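PDB 5XDG: thermophilic dibenzothiophene desulfurization enzyme C from Paenibacillus sp. A11-2, which probably uses reduced FMN and molecular oxygen to oxidise dibenzothiophene to its 5-oxide and then to the 5,5-dioxide. Local coordinates for residues 128-133 with 154-159; 246-251 with 332-337; 47-52 with 121-126. One frame throughout, in Å; residues are numbered along the deposited sequence.

Contact 1: residues 128-133 with 154-159; sequences SSENNA and GTKAFC. With FMN (flavin mononucleotide), chain E; 83U (dibenzothiophene 5-oxide), chain H.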
loop_
_atom_site.group_PDB
_atom_site.type_symbol
_atom_site.label_atom_id
_atom_site.label_comp_id
_atom_site.label_asym_id
_atom_site.label_seq_id
_atom_site.Cartn_x
_atom_site.Cartn_y
_atom_site.Cartn_z
ATOM N N SER A 128 16.824 30.577 10.468
ATOM C CA SER A 128 15.469 30.749 10.995
ATOM C C SER A 128 15.118 29.767 12.112
ATOM O O SER A 128 14.771 30.178 13.225
ATOM C CB SER A 128 14.453 30.610 9.862
ATOM O OG SER A 128 14.938 31.211 8.674
ATOM N N SER A 129 15.179 28.469 11.817
ATOM C CA SER A 129 14.799 27.454 12.789
ATOM C C SER A 129 15.909 27.257 13.821
ATOM O O SER A 129 17.023 27.775 13.690
ATOM C CB SER A 129 14.474 26.131 12.087
ATOM O OG SER A 129 13.300 26.239 11.293
ATOM N N GLU A 130 15.594 26.496 14.866
ATOM C CA GLU A 130 16.514 26.304 15.977
ATOM C C GLU A 130 16.484 24.841 16.406
ATOM O O GLU A 130 15.680 24.043 15.911
ATOM C CB GLU A 130 16.180 27.270 17.132
ATOM C CG GLU A 130 16.360 28.740 16.718
ATOM C CD GLU A 130 16.118 29.753 17.832
ATOM O OE1 GLU A 130 15.708 30.894 17.508
ATOM O OE2 GLU A 130 16.351 29.432 19.019
ATOM N N ASN A 131 17.392 24.480 17.316
ATOM C CA ASN A 131 17.493 23.094 17.769
ATOM C C ASN A 131 17.233 22.983 19.264
ATOM O O ASN A 131 18.011 22.358 19.993
ATOM C CB ASN A 131 18.867 22.505 17.435
ATOM C CG ASN A 131 18.899 20.987 17.566
ATOM O OD1 ASN A 131 17.866 20.319 17.466
ATOM N ND2 ASN A 131 20.088 20.437 17.789
ATOM N N ASN A 132 16.138 23.578 19.730
ATOM C CA ASN A 132 15.779 23.508 21.139
ATOM C C ASN A 132 14.784 22.367 21.362
ATOM O O ASN A 132 14.805 21.381 20.619
ATOM C CB ASN A 132 15.250 24.869 21.599
ATOM C CG ASN A 132 16.264 25.988 21.355
ATOM O OD1 ASN A 132 17.432 25.868 21.728
ATOM N ND2 ASN A 132 15.827 27.060 20.703
ATOM N N ALA A 133 13.912 22.476 22.370
ATOM C CA ALA A 133 13.121 21.318 22.790
ATOM C C ALA A 133 12.047 20.937 21.772
ATOM O O ALA A 133 11.724 19.750 21.632
ATOM C CB ALA A 133 12.484 21.584 24.155
ATOM N N GLY A 154 22.487 34.642 19.400
ATOM C CA GLY A 154 22.037 33.267 19.525
ATOM C C GLY A 154 22.429 32.357 18.380
ATOM O O GLY A 154 23.095 32.797 17.437
ATOM N N THR A 155 22.026 31.086 18.446
ATOM C CA THR A 155 22.398 30.087 17.453
ATOM C C THR A 155 21.164 29.551 16.737
ATOM O O THR A 155 20.185 29.152 17.379
ATOM C CB THR A 155 23.170 28.928 18.092
ATOM O OG1 THR A 155 24.408 29.412 18.623
ATOM C CG2 THR A 155 23.472 27.849 17.052
ATOM N N LYS A 156 21.226 29.533 15.408
ATOM C CA LYS A 156 20.193 28.960 14.558
ATOM C C LYS A 156 20.661 27.626 13.988
ATOM O O LYS A 156 21.861 27.381 13.840
ATOM C CB LYS A 156 19.841 29.908 13.413
ATOM C CG LYS A 156 19.162 31.196 13.839
ATOM C CD LYS A 156 17.719 30.940 14.289
ATOM C CE LYS A 156 16.940 32.256 14.365
ATOM N NZ LYS A 156 15.484 32.027 14.620
ATOM N N ALA A 157 19.700 26.770 13.658
ATOM C CA ALA A 157 19.961 25.448 13.113
ATOM C C ALA A 157 19.346 25.338 11.724
ATOM O O ALA A 157 18.503 26.149 11.331
ATOM C CB ALA A 157 19.405 24.352 14.032
ATOM N N PHE A 158 19.785 24.324 10.975
ATOM C CA PHE A 158 19.277 24.054 9.625
ATOM C C PHE A 158 19.293 25.314 8.749
ATOM O O PHE A 158 18.289 25.695 8.135
ATOM C CB PHE A 158 17.869 23.452 9.689
ATOM C CG PHE A 158 17.830 22.014 10.147
ATOM C CD1 PHE A 158 18.161 20.985 9.274
ATOM C CD2 PHE A 158 17.433 21.690 11.435
ATOM C CE1 PHE A 158 18.117 19.656 9.686
ATOM C CE2 PHE A 158 17.381 20.364 11.853
ATOM C CZ PHE A 158 17.722 19.348 10.977
ATOM N N CYS A 159 20.458 25.959 8.665
ATOM C CA CYS A 159 20.565 27.235 7.950
ATOM C C CYS A 159 20.929 26.997 6.482
ATOM O O CYS A 159 22.040 27.259 6.024
ATOM C CB CYS A 159 21.575 28.142 8.639
ATOM S SG CYS A 159 21.101 28.514 10.321
HETATM N N1 FMN E . 14.512 25.096 8.649
HETATM C C2 FMN E . 14.643 26.448 8.379
HETATM O O2 FMN E . 14.123 27.270 9.138
HETATM N N3 FMN E . 15.345 26.878 7.266
HETATM C C4 FMN E . 15.928 25.953 6.419
HETATM O O4 FMN E . 16.574 26.330 5.434
HETATM C C4A FMN E . 15.799 24.590 6.689
HETATM N N5 FMN E . 16.387 23.678 5.836
HETATM C C5A FMN E . 16.265 22.322 6.091
HETATM C C6 FMN E . 16.855 21.384 5.232
HETATM C C7 FMN E . 16.736 20.015 5.473
HETATM C C7M FMN E . 17.376 19.009 4.555
HETATM C C8 FMN E . 16.027 19.596 6.592
HETATM C C8M FMN E . 15.835 18.154 6.953
HETATM C C9 FMN E . 15.451 20.521 7.434
HETATM C C9A FMN E . 15.554 21.893 7.211
HETATM N N10 FMN E . 14.927 22.798 8.067
HETATM C C10 FMN E . 15.088 24.157 7.815
HETATM C "C1'" FMN E . 14.241 22.303 9.333
HETATM C "C2'" FMN E . 12.751 22.124 9.605
HETATM O "O2'" FMN E . 12.079 23.359 9.451
HETATM C "C3'" FMN E . 12.623 21.598 11.062
HETATM O "O3'" FMN E . 13.142 22.579 11.942
HETATM C "C4'" FMN E . 13.345 20.264 11.367
HETATM O "O4'" FMN E . 13.361 19.490 10.190
HETATM C "C5'" FMN E . 12.717 19.458 12.525
HETATM O "O5'" FMN E . 13.587 18.473 13.082
HETATM P P FMN E . 13.031 17.165 13.884
HETATM O O1P FMN E . 11.941 16.514 13.047
HETATM O O2P FMN E . 14.126 16.141 14.095
HETATM O O3P FMN E . 12.497 17.539 15.249
HETATM C C4 83U H . 11.214 27.776 7.757
HETATM C C7 83U H . 12.758 28.054 4.591
HETATM C C1 83U H . 12.194 29.386 6.527
HETATM O O1 83U H . 10.453 26.576 5.837
HETATM C C10 83U H . 10.524 29.271 9.944
HETATM S S1 83U H . 11.634 27.094 6.572
HETATM C C2 83U H . 11.538 29.121 7.783
HETATM C C3 83U H . 12.213 28.180 5.850
HETATM C C5 83U H . 12.732 30.516 5.919
HETATM C C6 83U H . 11.180 29.883 8.892
HETATM C C8 83U H . 10.561 27.156 8.799
HETATM C C9 83U H . 13.282 30.399 4.657
HETATM C C11 83U H . 13.297 29.173 3.998
HETATM C C12 83U H . 10.217 27.914 9.897
HETATM O O HOH W 1 17.241 27.673 9.565
HETATM O O HOH W 2 18.717 28.923 20.018
HETATM O O HOH W 3 19.601 26.172 17.447
#

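Contact 2: residues 246-251 with 332-337; sequences LWTPIT and EQRGQL. With 83U (dibenzothiophene 5-oxide), chain H; SO4 (sulfate ion), chain G.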
loop_
_atom_site.group_PDB
_atom_site.type_symbol
_atom_site.label_atom_id
_atom_site.label_comp_id
_atom_site.label_asym_id
_atom_site.label_seq_id
_atom_site.Cartn_x
_atom_site.Cartn_y
_atom_site.Cartn_z
ATOM N N LEU A 246 0.783 34.222 1.766
ATOM C CA LEU A 246 1.077 33.322 0.658
ATOM C C LEU A 246 2.443 32.667 0.793
ATOM O O LEU A 246 2.719 31.707 0.068
ATOM C CB LEU A 246 1.010 34.066 -0.679
ATOM C CG LEU A 246 -0.349 34.574 -1.148
ATOM C CD1 LEU A 246 -0.190 35.398 -2.403
ATOM C CD2 LEU A 246 -1.293 33.394 -1.388
ATOM N N TRP A 247 3.305 33.170 1.680
ATOM C CA TRP A 247 4.656 32.621 1.778
ATOM C C TRP A 247 4.630 31.118 2.043
ATOM O O TRP A 247 5.395 30.356 1.439
ATOM C CB TRP A 247 5.444 33.345 2.870
ATOM C CG TRP A 247 6.814 32.760 3.045
ATOM C CD1 TRP A 247 7.938 33.076 2.331
ATOM C CD2 TRP A 247 7.195 31.735 3.958
ATOM N NE1 TRP A 247 8.996 32.308 2.754
ATOM C CE2 TRP A 247 8.571 31.487 3.760
ATOM C CE3 TRP A 247 6.511 31.003 4.934
ATOM C CZ2 TRP A 247 9.275 30.533 4.496
ATOM C CZ3 TRP A 247 7.213 30.053 5.666
ATOM C CH2 TRP A 247 8.581 29.825 5.441
ATOM N N THR A 248 3.770 30.669 2.958
ATOM C CA THR A 248 3.777 29.248 3.304
ATOM C C THR A 248 3.363 28.376 2.130
ATOM O O THR A 248 4.112 27.445 1.791
ATOM C CB THR A 248 2.895 29.001 4.527
ATOM O OG1 THR A 248 3.213 29.960 5.543
ATOM C CG2 THR A 248 3.134 27.592 5.063
ATOM N N PRO A 249 2.221 28.600 1.465
ATOM C CA PRO A 249 1.894 27.729 0.320
ATOM C C PRO A 249 2.938 27.790 -0.778
ATOM O O PRO A 249 3.238 26.760 -1.391
ATOM C CB PRO A 249 0.518 28.237 -0.146
ATOM C CG PRO A 249 0.313 29.553 0.556
ATOM C CD PRO A 249 1.104 29.502 1.813
ATOM N N ILE A 250 3.512 28.970 -1.034
ATOM C CA ILE A 250 4.599 29.083 -2.007
ATOM C C ILE A 250 5.753 28.163 -1.628
ATOM O O ILE A 250 6.261 27.397 -2.461
ATOM C CB ILE A 250 5.061 30.547 -2.111
ATOM C CG1 ILE A 250 4.047 31.342 -2.946
ATOM C CG2 ILE A 250 6.491 30.625 -2.666
ATOM C CD1 ILE A 250 4.343 32.846 -2.964
ATOM N N THR A 251 6.194 28.250 -0.369
ATOM C CA THR A 251 7.376 27.526 0.092
ATOM C C THR A 251 7.117 26.024 0.148
ATOM O O THR A 251 7.979 25.222 -0.234
ATOM C CB THR A 251 7.801 28.079 1.460
ATOM O OG1 THR A 251 8.205 29.449 1.311
ATOM C CG2 THR A 251 8.974 27.287 2.054
ATOM N N GLU A 332 -10.388 32.476 2.235
ATOM C CA GLU A 332 -10.843 31.298 1.513
ATOM C C GLU A 332 -9.898 30.959 0.369
ATOM O O GLU A 332 -9.561 29.787 0.159
ATOM C CB GLU A 332 -12.260 31.533 0.994
ATOM C CG GLU A 332 -13.155 30.316 1.093
ATOM C CD GLU A 332 -13.873 30.018 -0.208
ATOM O OE1 GLU A 332 -14.987 30.546 -0.417
ATOM O OE2 GLU A 332 -13.312 29.261 -1.027
ATOM N N GLN A 333 -9.460 31.976 -0.375
ATOM C CA GLN A 333 -8.520 31.757 -1.467
ATOM C C GLN A 333 -7.185 31.243 -0.944
ATOM O O GLN A 333 -6.626 30.284 -1.488
ATOM C CB GLN A 333 -8.334 33.054 -2.252
ATOM C CG GLN A 333 -9.557 33.444 -3.071
ATOM C CD GLN A 333 -9.474 34.868 -3.584
ATOM O OE1 GLN A 333 -8.759 35.700 -3.025
ATOM N NE2 GLN A 333 -10.194 35.148 -4.661
ATOM N N ARG A 334 -6.661 31.868 0.115
ATOM C CA ARG A 334 -5.412 31.395 0.718
ATOM C C ARG A 334 -5.576 29.992 1.287
ATOM O O ARG A 334 -4.692 29.134 1.126
ATOM C CB ARG A 334 -4.955 32.363 1.814
ATOM C CG ARG A 334 -3.516 32.178 2.295
ATOM C CD ARG A 334 -3.367 31.118 3.403
ATOM N NE ARG A 334 -1.990 31.064 3.915
ATOM C CZ ARG A 334 -1.529 30.146 4.761
ATOM N NH1 ARG A 334 -2.324 29.176 5.201
ATOM N NH2 ARG A 334 -0.258 30.186 5.164
ATOM N N GLY A 335 -6.702 29.740 1.961
ATOM C CA GLY A 335 -6.932 28.432 2.547
ATOM C C GLY A 335 -7.051 27.342 1.500
ATOM O O GLY A 335 -6.467 26.264 1.641
ATOM N N GLN A 336 -7.820 27.605 0.442
ATOM C CA GLN A 336 -7.942 26.629 -0.637
ATOM C C GLN A 336 -6.587 26.323 -1.252
ATOM O O GLN A 336 -6.284 25.163 -1.557
ATOM C CB GLN A 336 -8.889 27.139 -1.721
ATOM C CG GLN A 336 -10.337 27.260 -1.303
ATOM C CD GLN A 336 -11.240 27.526 -2.492
ATOM O OE1 GLN A 336 -10.783 27.993 -3.541
ATOM N NE2 GLN A 336 -12.523 27.216 -2.345
ATOM N N LEU A 337 -5.782 27.360 -1.488
ATOM C CA LEU A 337 -4.448 27.144 -2.045
ATOM C C LEU A 337 -3.599 26.292 -1.111
ATOM O O LEU A 337 -2.923 25.355 -1.549
ATOM C CB LEU A 337 -3.768 28.487 -2.322
ATOM C CG LEU A 337 -2.324 28.403 -2.813
ATOM C CD1 LEU A 337 -2.248 27.588 -4.092
ATOM C CD2 LEU A 337 -1.762 29.810 -3.025
HETATM C C4 83U H . 11.214 27.776 7.757
HETATM C C7 83U H . 12.758 28.054 4.591
HETATM C C1 83U H . 12.194 29.386 6.527
HETATM O O1 83U H . 10.453 26.576 5.837
HETATM C C10 83U H . 10.524 29.271 9.944
HETATM S S1 83U H . 11.634 27.094 6.572
HETATM C C2 83U H . 11.538 29.121 7.783
HETATM C C3 83U H . 12.213 28.180 5.850
HETATM C C5 83U H . 12.732 30.516 5.919
HETATM C C6 83U H . 11.180 29.883 8.892
HETATM C C8 83U H . 10.561 27.156 8.799
HETATM C C9 83U H . 13.282 30.399 4.657
HETATM C C11 83U H . 13.297 29.173 3.998
HETATM C C12 83U H . 10.217 27.914 9.897
HETATM S S SO4 G . -11.138 33.697 -7.867
HETATM O O1 SO4 G . -10.075 33.440 -8.833
HETATM O O2 SO4 G . -12.380 33.127 -8.370
HETATM O O3 SO4 G . -11.275 35.143 -7.685
HETATM O O4 SO4 G . -10.831 33.068 -6.588
#

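Contact 3: residues 47-52 with 121-126; sequences DAIRRS and RWFLGN. With FMN (flavin mononucleotide), chain E; 83U (dibenzothiophene 5-oxide), chain H.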
loop_
_atom_site.group_PDB
_atom_site.type_symbol
_atom_site.label_atom_id
_atom_site.label_comp_id
_atom_site.label_asym_id
_atom_site.label_seq_id
_atom_site.Cartn_x
_atom_site.Cartn_y
_atom_site.Cartn_z
ATOM N N ASP A 47 28.207 29.165 -8.235
ATOM C CA ASP A 47 28.626 30.235 -9.138
ATOM C C ASP A 47 28.027 30.062 -10.525
ATOM O O ASP A 47 27.680 31.050 -11.183
ATOM C CB ASP A 47 30.154 30.309 -9.213
ATOM C CG ASP A 47 30.755 30.964 -7.992
ATOM O OD1 ASP A 47 29.983 31.511 -7.175
ATOM O OD2 ASP A 47 31.989 30.945 -7.841
ATOM N N ALA A 48 27.917 28.817 -11.005
ATOM C CA ALA A 48 27.262 28.580 -12.287
ATOM C C ALA A 48 25.810 29.051 -12.260
ATOM O O ALA A 48 25.305 29.598 -13.249
ATOM C CB ALA A 48 27.343 27.096 -12.653
ATOM N N ILE A 49 25.122 28.834 -11.140
ATOM C CA ILE A 49 23.765 29.350 -11.008
ATOM C C ILE A 49 23.780 30.876 -11.015
ATOM O O ILE A 49 22.924 31.511 -11.644
ATOM C CB ILE A 49 23.111 28.787 -9.735
ATOM C CG1 ILE A 49 22.899 27.273 -9.878
ATOM C CG2 ILE A 49 21.798 29.521 -9.429
ATOM C CD1 ILE A 49 22.453 26.585 -8.588
ATOM N N ARG A 50 24.751 31.482 -10.324
ATOM C CA ARG A 50 24.911 32.934 -10.382
ATOM C C ARG A 50 25.079 33.411 -11.820
ATOM O O ARG A 50 24.408 34.358 -12.259
ATOM C CB ARG A 50 26.105 33.368 -9.520
ATOM C CG ARG A 50 25.893 33.241 -8.016
ATOM C CD ARG A 50 27.003 33.961 -7.251
ATOM N NE ARG A 50 26.707 34.091 -5.831
ATOM C CZ ARG A 50 27.086 33.210 -4.912
ATOM N NH1 ARG A 50 26.773 33.396 -3.637
ATOM N NH2 ARG A 50 27.784 32.135 -5.274
ATOM N N ARG A 51 25.966 32.755 -12.586
ATOM C CA ARG A 51 26.194 33.174 -13.969
ATOM C C ARG A 51 24.958 32.969 -14.844
ATOM O O ARG A 51 24.804 33.659 -15.858
ATOM C CB ARG A 51 27.389 32.422 -14.584
ATOM C CG ARG A 51 28.729 32.715 -13.919
ATOM C CD ARG A 51 29.908 32.164 -14.738
ATOM N NE ARG A 51 29.942 30.703 -14.802
ATOM C CZ ARG A 51 30.487 29.930 -13.872
ATOM N NH1 ARG A 51 31.026 30.472 -12.791
ATOM N NH2 ARG A 51 30.494 28.610 -14.014
ATOM N N SER A 52 24.075 32.029 -14.490
ATOM C CA SER A 52 22.944 31.740 -15.366
ATOM C C SER A 52 21.930 32.878 -15.410
ATOM O O SER A 52 21.178 32.985 -16.386
ATOM C CB SER A 52 22.232 30.446 -14.930
ATOM O OG SER A 52 21.396 30.679 -13.793
ATOM N N ARG A 121 24.776 39.395 -7.933
ATOM C CA ARG A 121 24.374 37.994 -8.133
ATOM C C ARG A 121 24.077 37.309 -6.796
ATOM O O ARG A 121 24.640 36.262 -6.458
ATOM C CB ARG A 121 25.434 37.232 -8.937
ATOM C CG ARG A 121 25.972 38.054 -10.112
ATOM C CD ARG A 121 26.712 37.213 -11.147
ATOM N NE ARG A 121 27.814 36.461 -10.563
ATOM C CZ ARG A 121 28.702 35.773 -11.279
ATOM N NH1 ARG A 121 28.621 35.738 -12.603
ATOM N NH2 ARG A 121 29.663 35.114 -10.666
ATOM N N TRP A 122 23.182 37.924 -6.026
ATOM C CA TRP A 122 22.825 37.409 -4.714
ATOM C C TRP A 122 22.259 35.993 -4.808
ATOM O O TRP A 122 21.368 35.714 -5.614
ATOM C CB TRP A 122 21.787 38.319 -4.057
ATOM C CG TRP A 122 22.309 39.615 -3.513
ATOM C CD1 TRP A 122 23.587 40.093 -3.576
ATOM C CD2 TRP A 122 21.543 40.596 -2.808
ATOM N NE1 TRP A 122 23.659 41.323 -2.958
ATOM C CE2 TRP A 122 22.416 41.651 -2.475
ATOM C CE3 TRP A 122 20.197 40.683 -2.430
ATOM C CZ2 TRP A 122 21.988 42.786 -1.779
ATOM C CZ3 TRP A 122 19.771 41.806 -1.737
ATOM C CH2 TRP A 122 20.666 42.846 -1.417
ATOM N N PHE A 123 22.778 35.115 -3.960
ATOM C CA PHE A 123 22.247 33.774 -3.741
ATOM C C PHE A 123 21.874 33.766 -2.262
ATOM O O PHE A 123 22.751 33.848 -1.395
ATOM C CB PHE A 123 23.304 32.721 -4.114
ATOM C CG PHE A 123 22.755 31.350 -4.473
ATOM C CD1 PHE A 123 21.690 30.790 -3.784
ATOM C CD2 PHE A 123 23.347 30.614 -5.497
ATOM C CE1 PHE A 123 21.217 29.517 -4.120
ATOM C CE2 PHE A 123 22.885 29.347 -5.838
ATOM C CZ PHE A 123 21.812 28.801 -5.143
ATOM N N LEU A 124 20.575 33.749 -1.971
ATOM C CA LEU A 124 20.087 34.004 -0.626
ATOM C C LEU A 124 20.102 32.738 0.217
ATOM O O LEU A 124 19.824 31.641 -0.277
ATOM C CB LEU A 124 18.666 34.576 -0.670
ATOM C CG LEU A 124 18.473 35.850 -1.495
ATOM C CD1 LEU A 124 16.996 36.258 -1.546
ATOM C CD2 LEU A 124 19.322 36.987 -0.939
ATOM N N GLY A 125 20.441 32.906 1.497
ATOM C CA GLY A 125 20.314 31.852 2.479
ATOM C C GLY A 125 19.503 32.355 3.659
ATOM O O GLY A 125 19.110 33.523 3.713
ATOM N N ASN A 126 19.273 31.460 4.610
ATOM C CA ASN A 126 18.463 31.863 5.744
ATOM C C ASN A 126 18.961 31.206 7.020
ATOM O O ASN A 126 19.596 30.146 7.002
ATOM C CB ASN A 126 16.985 31.531 5.529
ATOM C CG ASN A 126 16.677 30.080 5.802
ATOM O OD1 ASN A 126 16.228 29.719 6.896
ATOM N ND2 ASN A 126 16.942 29.230 4.814
HETATM N N1 FMN E . 14.512 25.096 8.649
HETATM C C2 FMN E . 14.643 26.448 8.379
HETATM O O2 FMN E . 14.123 27.270 9.138
HETATM N N3 FMN E . 15.345 26.878 7.266
HETATM C C4 FMN E . 15.928 25.953 6.419
HETATM O O4 FMN E . 16.574 26.330 5.434
HETATM C C4A FMN E . 15.799 24.590 6.689
HETATM N N5 FMN E . 16.387 23.678 5.836
HETATM C C5A FMN E . 16.265 22.322 6.091
HETATM C C6 FMN E . 16.855 21.384 5.232
HETATM C C7 FMN E . 16.736 20.015 5.473
HETATM C C7M FMN E . 17.376 19.009 4.555
HETATM C C8 FMN E . 16.027 19.596 6.592
HETATM C C8M FMN E . 15.835 18.154 6.953
HETATM C C9 FMN E . 15.451 20.521 7.434
HETATM C C9A FMN E . 15.554 21.893 7.211
HETATM N N10 FMN E . 14.927 22.798 8.067
HETATM C C10 FMN E . 15.088 24.157 7.815
HETATM C "C1'" FMN E . 14.241 22.303 9.333
HETATM C "C2'" FMN E . 12.751 22.124 9.605
HETATM O "O2'" FMN E . 12.079 23.359 9.451
HETATM C "C3'" FMN E . 12.623 21.598 11.062
HETATM O "O3'" FMN E . 13.142 22.579 11.942
HETATM C "C4'" FMN E . 13.345 20.264 11.367
HETATM O "O4'" FMN E . 13.361 19.490 10.190
HETATM C "C5'" FMN E . 12.717 19.458 12.525
HETATM O "O5'" FMN E . 13.587 18.473 13.082
HETATM P P FMN E . 13.031 17.165 13.884
HETATM O O1P FMN E . 11.941 16.514 13.047
HETATM O O2P FMN E . 14.126 16.141 14.095
HETATM O O3P FMN E . 12.497 17.539 15.249
HETATM C C4 83U H . 11.214 27.776 7.757
HETATM C C7 83U H . 12.758 28.054 4.591
HETATM C C1 83U H . 12.194 29.386 6.527
HETATM O O1 83U H . 10.453 26.576 5.837
HETATM C C10 83U H . 10.524 29.271 9.944
HETATM S S1 83U H . 11.634 27.094 6.572
HETATM C C2 83U H . 11.538 29.121 7.783
HETATM C C3 83U H . 12.213 28.180 5.850
HETATM C C5 83U H . 12.732 30.516 5.919
HETATM C C6 83U H . 11.180 29.883 8.892
HETATM C C8 83U H . 10.561 27.156 8.799
HETATM C C9 83U H . 13.282 30.399 4.657
HETATM C C11 83U H . 13.297 29.173 3.998
HETATM C C12 83U H . 10.217 27.914 9.897
HETATM O O HOH W 4 31.507 33.143 -11.916
#

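Contact 1: residues 128-133 with 154-159
Lys156 NZ lies between Ser128 O and Glu130 OE1, and it is modelled 2.4 Å from Ser128 O, so short for a hydrogen bond that the distance itself is doubtful. The same NZ makes a salt bridge with Glu130 OE1 at 3.1 Å, using the lone pair that faces away from the other carboxylate oxygen. The lysine chain bends at its second torsion (chi2 -72°), and CD and CE then run past Ser128 O toward the glutamate. Trp138 adds a cation-pi contact to Lys156. Glu130 also accepts from the backbone N of Arg139 and of Val140, and Asn132 ND2 donates to its OE2 at 3.0 Å. A lysine in place of Glu130 would probably set two positive charges side by side and leave those backbone N-H groups without their acceptor. One backbone bond ties the segments, Ala157 N to Ser129 O at 2.9 Å. Beside it, the Ala157 methyl packs on the CB of Asn131. Water links Ser128 N to the carbonyls of Ala157 and Phe158. At the far end of the contact Ser129 OG donates to FMN O2 at 2.5 Å, and the Phe158 side chain lies against the flavin, CD1 3.3 Å from FMN C9. Buried charge is thus paired within the middle domain, and the loop so fixed presents a hydroxyl to the pyrimidine carbonyl of FMN.

Contact 2: residues 246-251 with 332-337
Pro249 sits between two side chains of the helix segment 332-337, the guanidinium of Arg334 and the isobutyl group of Leu337. Arg334 leaves its helix with CG turned away from the backbone N (chi1 -166°), then bends at chi2 (-86°) and runs straight to the guanidinium. This carries the flat group across the start of helix 247-276. Pro249 CD lies over one face of it, 3.7 Å from NH2. Thr248 CB approaches the same NH2 at 3.4 Å. The polar end of Arg334 is taken up nearby: NE donates to Ser245 O, and NH2 forms a salt bridge with the C-terminal carboxylate of Ser414. The Thr248 hydroxyl is bonded to Ser411 O. Leu337 also starts with CG opposite its backbone N, which sends the branch at the proline ring. Its CG touches Pro249 CB at 3.9 Å, and its CD2 meets Leu246 CD2 at 4.0 Å. Both pairs of side chains cross at about a right angle. The two helix segments run nearly parallel, 23° apart, with axes 10.1 Å from each other. On the other side of helix 247-276 the Trp247 indole turns an edge to the dibenzothiophene 5-oxide, CZ2 3.7 Å from its C1. Thr251 OG1 lies over one indole face and donates to Trp247 O at 3.0 Å. Leucine and proline therefore give an apolar seam in the helical C-terminal domain, while the buried arginine finds a carbonyl and the C-terminal carboxylate among its partners, which probably offset its charge.

Contact 3: residues 47-52 with 121-126
Arg50 places CG opposite its carbonyl carbon (chi1 -71°) and stays extended to NE, a path that lays the chain across Arg121. Phe123 turns its ring opposite the backbone N (chi1 -156°), toward Ile49. Arg50 NE donates to Arg121 O at 3.1 Å, nearly in line with the C=O bond and close to the guanidinium plane. One face of that guanidinium lies on Phe123 CB, 3.6 Å from NH1. NH1 forms a salt bridge with Asp166; NH2 has Asp164 and, by a weak hydrogen bond, Asp47. Arg121 spreads its own guanidinium over Arg50 CB and the backbone N of Arg51. Water bridges Arg121 NH2 and Arg51 NH1, like charges 5.3 Å apart. The arrangement joins helix 43-52 of the N-terminal helical domain to the chain as it leaves helix 107-119 and enters strand 124-127, in the acyl-CoA dehydrogenase fold. Arg121 has positive phi (57°) where that helix ends. Ile49 CG2 packs on Phe123 CE2 at 3.8 Å, and Phe91 and Leu90 of helix 85-104 close in on this pair. Farther along the strand, Asn126 meets the flavin with both amide atoms: OD1 accepts from FMN N3, and ND2 donates to FMN O4, each at 3.0 Å.

How the contacts relate
Contacts 1 and 3 share the sheet of the middle domain and meet where Cys159 CB packs on Asn126 O, 3.3 Å away. Both also reach FMN. Contact 2, between helices, approaches them only to about 7 Å between nearest atoms. All three touch the dibenzothiophene 5-oxide. Contact 2 is buried throughout, with no clear hydrogen bond across it; leucine and proline pack beside an arginine. Contact 3 is largely buried, but Arg51 and Arg121 reach its outer edge, where water enters. Contact 1 is partly buried and the most polar, and the second subunit covers part of it. The buried charge differs: a lysine-glutamate pair in contact 1, arginines in contacts 2 and 3.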